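Local coordinates for protein putative non-ribosomal peptide synthetase (Actinomadura parvosata subsp. kistnae, PDB 6M7L) that belongs to the condensation-domain family of non-ribosomal peptide synthetases and probably works as one domain of a peptide assembly line, at residues Arg30-Ser35 with Phe122-Glu127; Gly43-Val48 with Leu145-Arg150; Glu213-Arg218 with Glu343-His348. One frame throughout, in Å; residues are numbered along the deposited sequence.

Contact 1. Residues Arg30-Ser35 with Phe122-Glu127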
loop_
_atom_site.group_PDB
_atom_site.type_symbol
_atom_site.label_atom_id
_atom_site.label_comp_id
_atom_site.label_asym_id
_atom_site.label_seq_id
_atom_site.Cartn_x
_atom_site.Cartn_y
_atom_site.Cartn_z
ATOM N N ARG A 30 -21.631 3.484 21.835
ATOM C CA ARG A 30 -21.379 2.188 22.454
ATOM C C ARG A 30 -19.949 2.090 22.971
ATOM O O ARG A 30 -19.713 1.552 24.060
ATOM C CB ARG A 30 -21.672 1.066 21.461
ATOM C CG ARG A 30 -21.663 -0.312 22.094
ATOM C CD ARG A 30 -22.180 -1.378 21.146
ATOM N NE ARG A 30 -22.158 -2.692 21.775
ATOM C CZ ARG A 30 -21.090 -3.481 21.815
ATOM N NH1 ARG A 30 -19.955 -3.092 21.251
ATOM N NH2 ARG A 30 -21.156 -4.662 22.414
ATOM N N MET A 31 -18.984 2.614 22.212
ATOM C CA MET A 31 -17.593 2.558 22.647
ATOM C C MET A 31 -17.382 3.353 23.926
ATOM O O MET A 31 -16.637 2.926 24.815
ATOM C CB MET A 31 -16.669 3.070 21.541
ATOM C CG MET A 31 -16.623 2.188 20.305
ATOM S SD MET A 31 -16.229 0.479 20.701
ATOM C CE MET A 31 -14.746 0.724 21.668
ATOM N N TRP A 32 -18.025 4.517 24.036
ATOM C CA TRP A 32 -17.896 5.320 25.245
ATOM C C TRP A 32 -18.432 4.568 26.457
ATOM O O TRP A 32 -17.789 4.524 27.513
ATOM C CB TRP A 32 -18.622 6.654 25.067
ATOM C CG TRP A 32 -18.357 7.633 26.169
ATOM C CD1 TRP A 32 -17.370 8.572 26.208
ATOM C CD2 TRP A 32 -19.086 7.765 27.396
ATOM N NE1 TRP A 32 -17.438 9.285 27.381
ATOM C CE2 TRP A 32 -18.482 8.808 28.129
ATOM C CE3 TRP A 32 -20.190 7.104 27.948
ATOM C CZ2 TRP A 32 -18.946 9.205 29.384
ATOM C CZ3 TRP A 32 -20.648 7.501 29.192
ATOM C CH2 TRP A 32 -20.026 8.541 29.895
ATOM N N LEU A 33 -19.610 3.956 26.314
ATOM C CA LEU A 33 -20.215 3.225 27.422
ATOM C C LEU A 33 -19.327 2.072 27.873
ATOM O O LEU A 33 -19.010 1.945 29.062
ATOM C CB LEU A 33 -21.602 2.721 27.015
ATOM C CG LEU A 33 -22.661 3.810 26.831
ATOM C CD1 LEU A 33 -23.924 3.248 26.210
ATOM C CD2 LEU A 33 -22.969 4.479 28.159
ATOM N N LEU A 34 -18.895 1.228 26.931
ATOM C CA LEU A 34 -18.039 0.101 27.281
ATOM C C LEU A 34 -16.666 0.528 27.781
ATOM O O LEU A 34 -15.946 -0.307 28.339
ATOM C CB LEU A 34 -17.874 -0.831 26.082
ATOM C CG LEU A 34 -19.149 -1.413 25.475
ATOM C CD1 LEU A 34 -18.799 -2.382 24.356
ATOM C CD2 LEU A 34 -20.001 -2.093 26.536
ATOM N N SER A 35 -16.282 1.792 27.597
ATOM C CA SER A 35 -15.015 2.275 28.126
ATOM C C SER A 35 -15.058 2.504 29.631
ATOM O O SER A 35 -14.000 2.666 30.247
ATOM C CB SER A 35 -14.603 3.574 27.427
ATOM O OG SER A 35 -15.118 4.706 28.108
ATOM N N PHE A 122 -8.655 4.288 28.896
ATOM C CA PHE A 122 -8.770 5.713 28.634
ATOM C C PHE A 122 -9.908 6.301 29.458
ATOM O O PHE A 122 -10.967 5.683 29.605
ATOM C CB PHE A 122 -9.033 5.990 27.150
ATOM C CG PHE A 122 -7.849 5.760 26.256
ATOM C CD1 PHE A 122 -7.667 4.540 25.626
ATOM C CD2 PHE A 122 -6.935 6.773 26.018
ATOM C CE1 PHE A 122 -6.586 4.327 24.789
ATOM C CE2 PHE A 122 -5.850 6.567 25.180
ATOM C CZ PHE A 122 -5.677 5.343 24.565
ATOM N N ASP A 123 -9.683 7.496 29.996
ATOM C CA ASP A 123 -10.751 8.307 30.578
ATOM C C ASP A 123 -11.187 9.279 29.488
ATOM O O ASP A 123 -10.716 10.415 29.415
ATOM C CB ASP A 123 -10.282 9.026 31.836
ATOM C CG ASP A 123 -11.352 9.929 32.424
ATOM O OD1 ASP A 123 -12.480 9.952 31.884
ATOM O OD2 ASP A 123 -11.065 10.621 33.424
ATOM N N LEU A 124 -12.100 8.820 28.630
ATOM C CA LEU A 124 -12.494 9.581 27.450
ATOM C C LEU A 124 -13.158 10.912 27.781
ATOM O O LEU A 124 -13.310 11.745 26.880
ATOM C CB LEU A 124 -13.432 8.738 26.582
ATOM C CG LEU A 124 -12.818 7.454 26.018
ATOM C CD1 LEU A 124 -13.840 6.676 25.205
ATOM C CD2 LEU A 124 -11.592 7.778 25.177
ATOM N N THR A 125 -13.557 11.137 29.036
ATOM C CA THR A 125 -14.138 12.426 29.394
ATOM C C THR A 125 -13.078 13.512 29.516
ATOM O O THR A 125 -13.344 14.669 29.176
ATOM C CB THR A 125 -14.927 12.316 30.701
ATOM O OG1 THR A 125 -14.039 11.985 31.776
ATOM C CG2 THR A 125 -16.002 11.244 30.587
ATOM N N GLY A 126 -11.880 13.164 29.982
ATOM C CA GLY A 126 -10.832 14.151 30.157
ATOM C C GLY A 126 -9.505 13.788 29.521
ATOM O O GLY A 126 -8.446 14.182 30.020
ATOM N N GLU A 127 -9.542 13.046 28.416
ATOM C CA GLU A 127 -8.328 12.639 27.722
ATOM C C GLU A 127 -8.611 12.519 26.234
ATOM O O GLU A 127 -9.705 12.117 25.827
ATOM C CB GLU A 127 -7.794 11.300 28.238
ATOM C CG GLU A 127 -6.936 11.379 29.481
ATOM C CD GLU A 127 -6.539 10.003 29.974
ATOM O OE1 GLU A 127 -6.950 9.004 29.342
ATOM O OE2 GLU A 127 -5.821 9.916 30.993
#
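Trp32 and Leu124 bring their CA atoms to 7.2 Å, and Ser35 and Phe122 come similarly near, where the last turns of helix 26-34 face a type I beta turn running from Asp123 to Gly126. The pairing joins this helix of a condensation-domain fold to the loop between helix 110-119 and strand 130-136, and side-chain packing carries it. Trp32 is the main helix residue in the contact. With its CG anti to the backbone N (chi1 -171°), the indole reaches the loop: its CD1 lies 4.0 Å from Leu124 CB, the two side chains running past each other in opposite directions. The six-membered end of the indole meets the turn at its edge, where CZ2 is 3.8 Å from Thr125 CG2, the methyl lying near the ring plane. Leu124 sends its CD1 branch to Ser35, ending 3.7 Å from OG. That hydroxyl turns back to the carbonyl of Trp32, Ser35 OG donating to Trp32 O at 2.7 Å, and so shows the leucine methyl an oxygen already engaged. Around the pair, Trp32 NE1 bonds to the carbonyl of Phe79, whose backbone also bonds to Leu124, while Leu124 and Ser35 both touch His149. The loop keeps its shape through an Asx turn, and Arg36 adds a salt bridge to the same carboxylate. Within the turn, Asp123 OD1 takes Thr125 N at 3.3 Å and, from the same face of the carboxylate plane, Thr125 OG1 at 2.6 Å.

Contact 2. Residues Gly43-Val48 with Leu145-Arg150; sequences GLHVRV and LVVAHR
His149 CD2 comes to the edge of the His45 imidazole, 3.5 Å from His45 CD2, while the two rings as a pair stand oblique, planes 60° apart. Gly43 C covers one face of His45, and Leu44 O sits over the centre of one face of His149. Arg150 CG, anti to the carbonyl carbon (chi1 -60°), and a bend at chi3 bring the guanidinium to Val46 CG1, which lies over its centre, 3.6 Å from Arg150 NH1. Strands 45-53 and 141-149 carry these groups, paired antiparallel within a mixed sheet. Val46 and Ala148 are a hydrogen-bonded pair, with Val46 N to Ala148 O and Ala148 N to Val46 O both 2.9 Å; Val48 and Val146 repeat the pattern. Past the strand end Arg150 N donates to Leu44 O at 3.1 Å. Val46 CG2 packs on Ala148 CB at 3.8 Å, and Val48 lies alongside Val146 on the same face; Arg47 and Val147 occupy the other. Outside the pair, His45 ND1 bonds to Ala118 O and its ring meets Phe122 edge-to-face; His149 ND1 bonds to Ile151 N, and Arg150 NH1 makes a weak, long ion pair with Glu404. His149 and Arg150 probably open this protein's version of the family's HHxxxDG motif, arginine replacing the second histidine. A bonded ring nitrogen on each histidine limits how the imidazoles can turn, and the valine methyl bars polar partners from one guanidinium face.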
loop_
_atom_site.group_PDB
_atom_site.type_symbol
_atom_site.label_atom_id
_atom_site.label_comp_id
_atom_site.label_asym_id
_atom_site.label_seq_id
_atom_site.Cartn_x
_atom_site.Cartn_y
_atom_site.Cartn_z
ATOM N N GLY A 43 -8.990 -2.717 27.477
ATOM C CA GLY A 43 -9.571 -1.630 26.714
ATOM C C GLY A 43 -9.776 -2.027 25.263
ATOM O O GLY A 43 -8.954 -2.726 24.665
ATOM N N LEU A 44 -10.903 -1.595 24.703
ATOM C CA LEU A 44 -11.190 -1.814 23.287
ATOM C C LEU A 44 -10.415 -0.768 22.501
ATOM O O LEU A 44 -10.899 0.334 22.232
ATOM C CB LEU A 44 -12.685 -1.738 23.021
ATOM C CG LEU A 44 -13.502 -2.919 23.545
ATOM C CD1 LEU A 44 -14.996 -2.681 23.360
ATOM C CD2 LEU A 44 -13.065 -4.196 22.844
ATOM N N HIS A 45 -9.181 -1.119 22.144
ATOM C CA HIS A 45 -8.257 -0.206 21.494
ATOM C C HIS A 45 -7.710 -0.832 20.218
ATOM O O HIS A 45 -7.649 -2.056 20.074
ATOM C CB HIS A 45 -7.077 0.153 22.409
ATOM C CG HIS A 45 -7.476 0.606 23.779
ATOM N ND1 HIS A 45 -6.713 0.349 24.896
ATOM C CD2 HIS A 45 -8.548 1.311 24.210
ATOM C CE1 HIS A 45 -7.300 0.870 25.959
ATOM N NE2 HIS A 45 -8.416 1.458 25.570
ATOM N N VAL A 46 -7.311 0.025 19.295
ATOM C CA VAL A 46 -6.412 -0.361 18.217
ATOM C C VAL A 46 -5.014 0.082 18.618
ATOM O O VAL A 46 -4.838 1.069 19.343
ATOM C CB VAL A 46 -6.828 0.249 16.861
ATOM C CG1 VAL A 46 -8.109 -0.400 16.351
ATOM C CG2 VAL A 46 -6.993 1.750 16.988
ATOM N N ARG A 47 -4.007 -0.660 18.170
ATOM C CA ARG A 47 -2.651 -0.323 18.578
ATOM C C ARG A 47 -1.651 -0.876 17.573
ATOM O O ARG A 47 -1.901 -1.887 16.912
ATOM C CB ARG A 47 -2.338 -0.834 19.991
ATOM C CG ARG A 47 -2.170 -2.339 20.114
ATOM C CD ARG A 47 -3.530 -3.057 20.077
ATOM N NE ARG A 47 -3.571 -4.043 19.004
ATOM C CZ ARG A 47 -3.228 -5.316 19.154
ATOM N NH1 ARG A 47 -3.264 -6.133 18.111
ATOM N NH2 ARG A 47 -2.847 -5.768 20.346
ATOM N N VAL A 48 -0.518 -0.189 17.468
ATOM C CA VAL A 48 0.552 -0.557 16.548
ATOM C C VAL A 48 1.883 -0.327 17.247
ATOM O O VAL A 48 2.097 0.723 17.862
ATOM C CB VAL A 48 0.479 0.245 15.232
ATOM C CG1 VAL A 48 0.364 1.740 15.516
ATOM C CG2 VAL A 48 1.685 -0.051 14.358
ATOM N N LEU A 145 5.058 2.498 20.540
ATOM C CA LEU A 145 3.709 1.959 20.609
ATOM C C LEU A 145 2.720 3.108 20.515
ATOM O O LEU A 145 2.854 4.108 21.227
ATOM C CB LEU A 145 3.484 1.174 21.904
ATOM C CG LEU A 145 2.042 0.741 22.189
ATOM C CD1 LEU A 145 1.563 -0.292 21.178
ATOM C CD2 LEU A 145 1.915 0.208 23.604
ATOM N N VAL A 146 1.741 2.970 19.630
ATOM C CA VAL A 146 0.656 3.932 19.493
ATOM C C VAL A 146 -0.638 3.200 19.805
ATOM O O VAL A 146 -0.955 2.190 19.164
ATOM C CB VAL A 146 0.611 4.559 18.090
ATOM C CG1 VAL A 146 -0.571 5.516 17.975
ATOM C CG2 VAL A 146 1.921 5.276 17.786
ATOM N N VAL A 147 -1.369 3.692 20.799
ATOM C CA VAL A 147 -2.661 3.141 21.182
ATOM C C VAL A 147 -3.720 4.192 20.898
ATOM O O VAL A 147 -3.521 5.377 21.185
ATOM C CB VAL A 147 -2.683 2.723 22.666
ATOM C CG1 VAL A 147 -3.977 1.993 22.995
ATOM C CG2 VAL A 147 -1.475 1.860 22.994
ATOM N N ALA A 148 -4.837 3.763 20.318
ATOM C CA ALA A 148 -5.953 4.651 20.033
ATOM C C ALA A 148 -7.247 3.941 20.394
ATOM O O ALA A 148 -7.449 2.787 20.005
ATOM C CB ALA A 148 -5.969 5.076 18.560
ATOM N N HIS A 149 -8.111 4.619 21.143
ATOM C CA HIS A 149 -9.380 4.017 21.522
ATOM C C HIS A 149 -10.266 3.856 20.293
ATOM O O HIS A 149 -10.252 4.694 19.386
ATOM C CB HIS A 149 -10.083 4.868 22.579
ATOM C CG HIS A 149 -11.147 4.128 23.328
ATOM N ND1 HIS A 149 -12.388 3.866 22.792
ATOM C CD2 HIS A 149 -11.146 3.576 24.564
ATOM C CE1 HIS A 149 -13.110 3.190 23.668
ATOM N NE2 HIS A 149 -12.378 3.000 24.752
ATOM N N ARG A 150 -11.036 2.767 20.261
ATOM C CA ARG A 150 -11.862 2.490 19.089
ATOM C C ARG A 150 -13.024 3.463 18.938
ATOM O O ARG A 150 -13.752 3.381 17.942
ATOM C CB ARG A 150 -12.381 1.052 19.134
ATOM C CG ARG A 150 -11.282 0.001 19.161
ATOM C CD ARG A 150 -11.851 -1.407 19.064
ATOM N NE ARG A 150 -11.364 -2.100 17.874
ATOM C CZ ARG A 150 -10.280 -2.869 17.849
ATOM N NH1 ARG A 150 -9.909 -3.457 16.719
ATOM N NH2 ARG A 150 -9.570 -3.052 18.952
#

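Contact 3. Residues Glu213-Arg218 with Glu343-His348; sequences EFWRDR and EDAHRH
Phe214 and His348 form the aromatic part of this contact, which joins two helical regions of the condensation-domain fold: a face-to-face stack with ring centroids 3.5 Å apart and planes only 4° from parallel. Phe214 holds its CG anti to the backbone N (chi1 167°), which sends the ring out from helix 207-218 over the imidazole and positions the histidine ring. The neighbouring indole joins in, with Phe214 CE2 above the centre of one face of Trp215. Apolar packing continues at the far rim of that indole, where Trp215 CH2 touches Ala345 CB at 3.5 Å, and beside it Phe214 CZ rests 3.5 Å from Asp344 CB. Leu319 of strand 317-324 lies against both Trp215 and Ala345.

Hydrogen bonding holds the loop after helix 331-346. Trp215 NE1 donates within its ring plane to His348 O at 3.0 Å, the angle at hydrogen 162°. Charge pairing lies at the border: Arg218, its chain bent at chi2 and chi3, brings NH1 to 3.1 Å from Asp344 OD2. The other carboxylate oxygen, Asp344 OD1, takes Arg347 NH2 at 3.3 Å. A serine in place of Phe214 would probably strip the imidazole of its stacking partner and open a gap between Trp215 and Asp344.

The aspartate thus lies between two arginines, which is likely to favour its ionised form, while the stack and the indole bond tie the chain after helix 331-346 to helix 207-218.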
loop_
_atom_site.group_PDB
_atom_site.type_symbol
_atom_site.label_atom_id
_atom_site.label_comp_id
_atom_site.label_asym_id
_atom_site.label_seq_id
_atom_site.Cartn_x
_atom_site.Cartn_y
_atom_site.Cartn_z
ATOM N N GLU A 213 -37.182 -1.816 10.469
ATOM C CA GLU A 213 -38.188 -2.866 10.363
ATOM C C GLU A 213 -37.604 -4.133 9.753
ATOM O O GLU A 213 -37.996 -5.244 10.127
ATOM C CB GLU A 213 -39.375 -2.375 9.535
ATOM C CG GLU A 213 -40.246 -1.354 10.241
ATOM C CD GLU A 213 -40.837 -1.891 11.528
ATOM O OE1 GLU A 213 -40.516 -1.345 12.608
ATOM O OE2 GLU A 213 -41.616 -2.865 11.461
ATOM N N PHE A 214 -36.669 -3.987 8.813
ATOM C CA PHE A 214 -36.076 -5.154 8.167
ATOM C C PHE A 214 -35.359 -6.038 9.177
ATOM O O PHE A 214 -35.532 -7.263 9.180
ATOM C CB PHE A 214 -35.114 -4.714 7.060
ATOM C CG PHE A 214 -34.234 -5.820 6.547
ATOM C CD1 PHE A 214 -34.703 -6.714 5.599
ATOM C CD2 PHE A 214 -32.936 -5.967 7.014
ATOM C CE1 PHE A 214 -33.896 -7.732 5.127
ATOM C CE2 PHE A 214 -32.128 -6.984 6.547
ATOM C CZ PHE A 214 -32.608 -7.867 5.602
ATOM N N TRP A 215 -34.551 -5.434 10.050
ATOM C CA TRP A 215 -33.756 -6.216 10.991
ATOM C C TRP A 215 -34.589 -6.772 12.138
ATOM O O TRP A 215 -34.257 -7.835 12.672
ATOM C CB TRP A 215 -32.606 -5.370 11.536
ATOM C CG TRP A 215 -31.525 -5.142 10.533
ATOM C CD1 TRP A 215 -31.213 -3.968 9.916
ATOM C CD2 TRP A 215 -30.621 -6.123 10.014
ATOM N NE1 TRP A 215 -30.163 -4.155 9.049
ATOM C CE2 TRP A 215 -29.782 -5.470 9.092
ATOM C CE3 TRP A 215 -30.438 -7.489 10.243
ATOM C CZ2 TRP A 215 -28.774 -6.136 8.400
ATOM C CZ3 TRP A 215 -29.438 -8.150 9.553
ATOM C CH2 TRP A 215 -28.620 -7.474 8.645
ATOM N N ARG A 216 -35.658 -6.077 12.535
ATOM C CA ARG A 216 -36.561 -6.629 13.543
ATOM C C ARG A 216 -37.148 -7.953 13.075
ATOM O O ARG A 216 -37.030 -8.976 13.759
ATOM C CB ARG A 216 -37.678 -5.633 13.861
ATOM C CG ARG A 216 -37.227 -4.381 14.588
ATOM C CD ARG A 216 -38.423 -3.540 15.004
ATOM N NE ARG A 216 -38.029 -2.334 15.725
ATOM C CZ ARG A 216 -37.721 -2.304 17.018
ATOM N NH1 ARG A 216 -37.753 -3.420 17.735
ATOM N NH2 ARG A 216 -37.375 -1.161 17.594
ATOM N N ASP A 217 -37.786 -7.950 11.902
ATOM C CA ASP A 217 -38.337 -9.181 11.349
ATOM C C ASP A 217 -37.242 -10.184 11.015
ATOM O O ASP A 217 -37.457 -11.396 11.124
ATOM C CB ASP A 217 -39.169 -8.866 10.104
ATOM C CG ASP A 217 -39.977 -10.058 9.619
ATOM O OD1 ASP A 217 -40.083 -11.057 10.361
ATOM O OD2 ASP A 217 -40.509 -9.991 8.492
ATOM N N ARG A 218 -36.065 -9.701 10.612
ATOM C CA ARG A 218 -34.968 -10.608 10.289
ATOM C C ARG A 218 -34.460 -11.325 11.534
ATOM O O ARG A 218 -34.078 -12.499 11.469
ATOM C CB ARG A 218 -33.837 -9.839 9.610
ATOM C CG ARG A 218 -32.775 -10.730 9.009
ATOM C CD ARG A 218 -33.384 -11.687 8.005
ATOM N NE ARG A 218 -33.647 -11.033 6.729
ATOM C CZ ARG A 218 -34.316 -11.593 5.729
ATOM N NH1 ARG A 218 -34.503 -10.927 4.598
ATOM N NH2 ARG A 218 -34.807 -12.817 5.861
ATOM N N GLU A 343 -27.239 -10.811 0.722
ATOM C CA GLU A 343 -27.713 -9.804 -0.222
ATOM C C GLU A 343 -28.686 -8.840 0.444
ATOM O O GLU A 343 -28.593 -7.622 0.249
ATOM C CB GLU A 343 -28.362 -10.481 -1.428
ATOM C CG GLU A 343 -27.364 -11.114 -2.382
ATOM C CD GLU A 343 -27.990 -12.171 -3.266
ATOM O OE1 GLU A 343 -29.228 -12.339 -3.212
ATOM O OE2 GLU A 343 -27.242 -12.839 -4.011
ATOM N N ASP A 344 -29.622 -9.363 1.237
ATOM C CA ASP A 344 -30.581 -8.495 1.913
ATOM C C ASP A 344 -29.903 -7.644 2.978
ATOM O O ASP A 344 -30.262 -6.475 3.164
ATOM C CB ASP A 344 -31.705 -9.330 2.529
ATOM C CG ASP A 344 -32.429 -10.182 1.502
ATOM O OD1 ASP A 344 -32.420 -9.816 0.307
ATOM O OD2 ASP A 344 -33.008 -11.218 1.894
ATOM N N ALA A 345 -28.919 -8.207 3.683
ATOM C CA ALA A 345 -28.224 -7.454 4.724
ATOM C C ALA A 345 -27.427 -6.300 4.127
ATOM O O ALA A 345 -27.472 -5.173 4.635
ATOM C CB ALA A 345 -27.309 -8.381 5.524
ATOM N N HIS A 346 -26.685 -6.564 3.048
ATOM C CA HIS A 346 -25.934 -5.500 2.392
ATOM C C HIS A 346 -26.846 -4.464 1.746
ATOM O O HIS A 346 -26.393 -3.352 1.458
ATOM C CB HIS A 346 -24.979 -6.086 1.352
ATOM C CG HIS A 346 -23.743 -6.690 1.943
ATOM N ND1 HIS A 346 -23.633 -8.034 2.230
ATOM C CD2 HIS A 346 -22.566 -6.129 2.308
ATOM C CE1 HIS A 346 -22.438 -8.276 2.741
ATOM N NE2 HIS A 346 -21.772 -7.137 2.801
ATOM N N ARG A 347 -28.113 -4.804 1.512
ATOM C CA ARG A 347 -29.109 -3.827 1.091
ATOM C C ARG A 347 -29.680 -3.030 2.257
ATOM O O ARG A 347 -30.560 -2.191 2.037
ATOM C CB ARG A 347 -30.252 -4.520 0.342
ATOM C CG ARG A 347 -30.043 -4.635 -1.158
ATOM C CD ARG A 347 -31.319 -5.070 -1.867
ATOM N NE ARG A 347 -31.532 -6.512 -1.796
ATOM C CZ ARG A 347 -31.044 -7.379 -2.678
ATOM N NH1 ARG A 347 -30.311 -6.945 -3.694
ATOM N NH2 ARG A 347 -31.285 -8.676 -2.544
ATOM N N HIS A 348 -29.202 -3.264 3.479
ATOM C CA HIS A 348 -29.781 -2.663 4.677
ATOM C C HIS A 348 -28.695 -2.292 5.679
ATOM O O HIS A 348 -28.855 -2.486 6.889
ATOM C CB HIS A 348 -30.791 -3.604 5.335
ATOM C CG HIS A 348 -32.017 -3.858 4.513
ATOM N ND1 HIS A 348 -32.080 -4.848 3.556
ATOM C CD2 HIS A 348 -33.232 -3.262 4.518
ATOM C CE1 HIS A 348 -33.280 -4.846 3.002
ATOM N NE2 HIS A 348 -33.998 -3.892 3.568
#

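Overall arrangement
Contacts 1 and 2 are both buried and interlock: their segments alternate along the chain, helix 26-34 precedes strand 45-53, and their centres are 13 Å apart. They touch directly, Met31 meeting Leu44 and Arg150, and Phe122 meeting His45. Contact 2 is the sheet interior, built on backbone bonds; contact 1 lays a helix and loop beside it mainly through side chains. Contact 3 is separate, about 32 Å from contact 2 between centres and on the opposite side of the chain's centre. Only partly buried, it joins helix 207-218 to the end of helix 331-346 and the loop after it, and relies on ring stacking, an indole bond and a salt bridge nearer the surface.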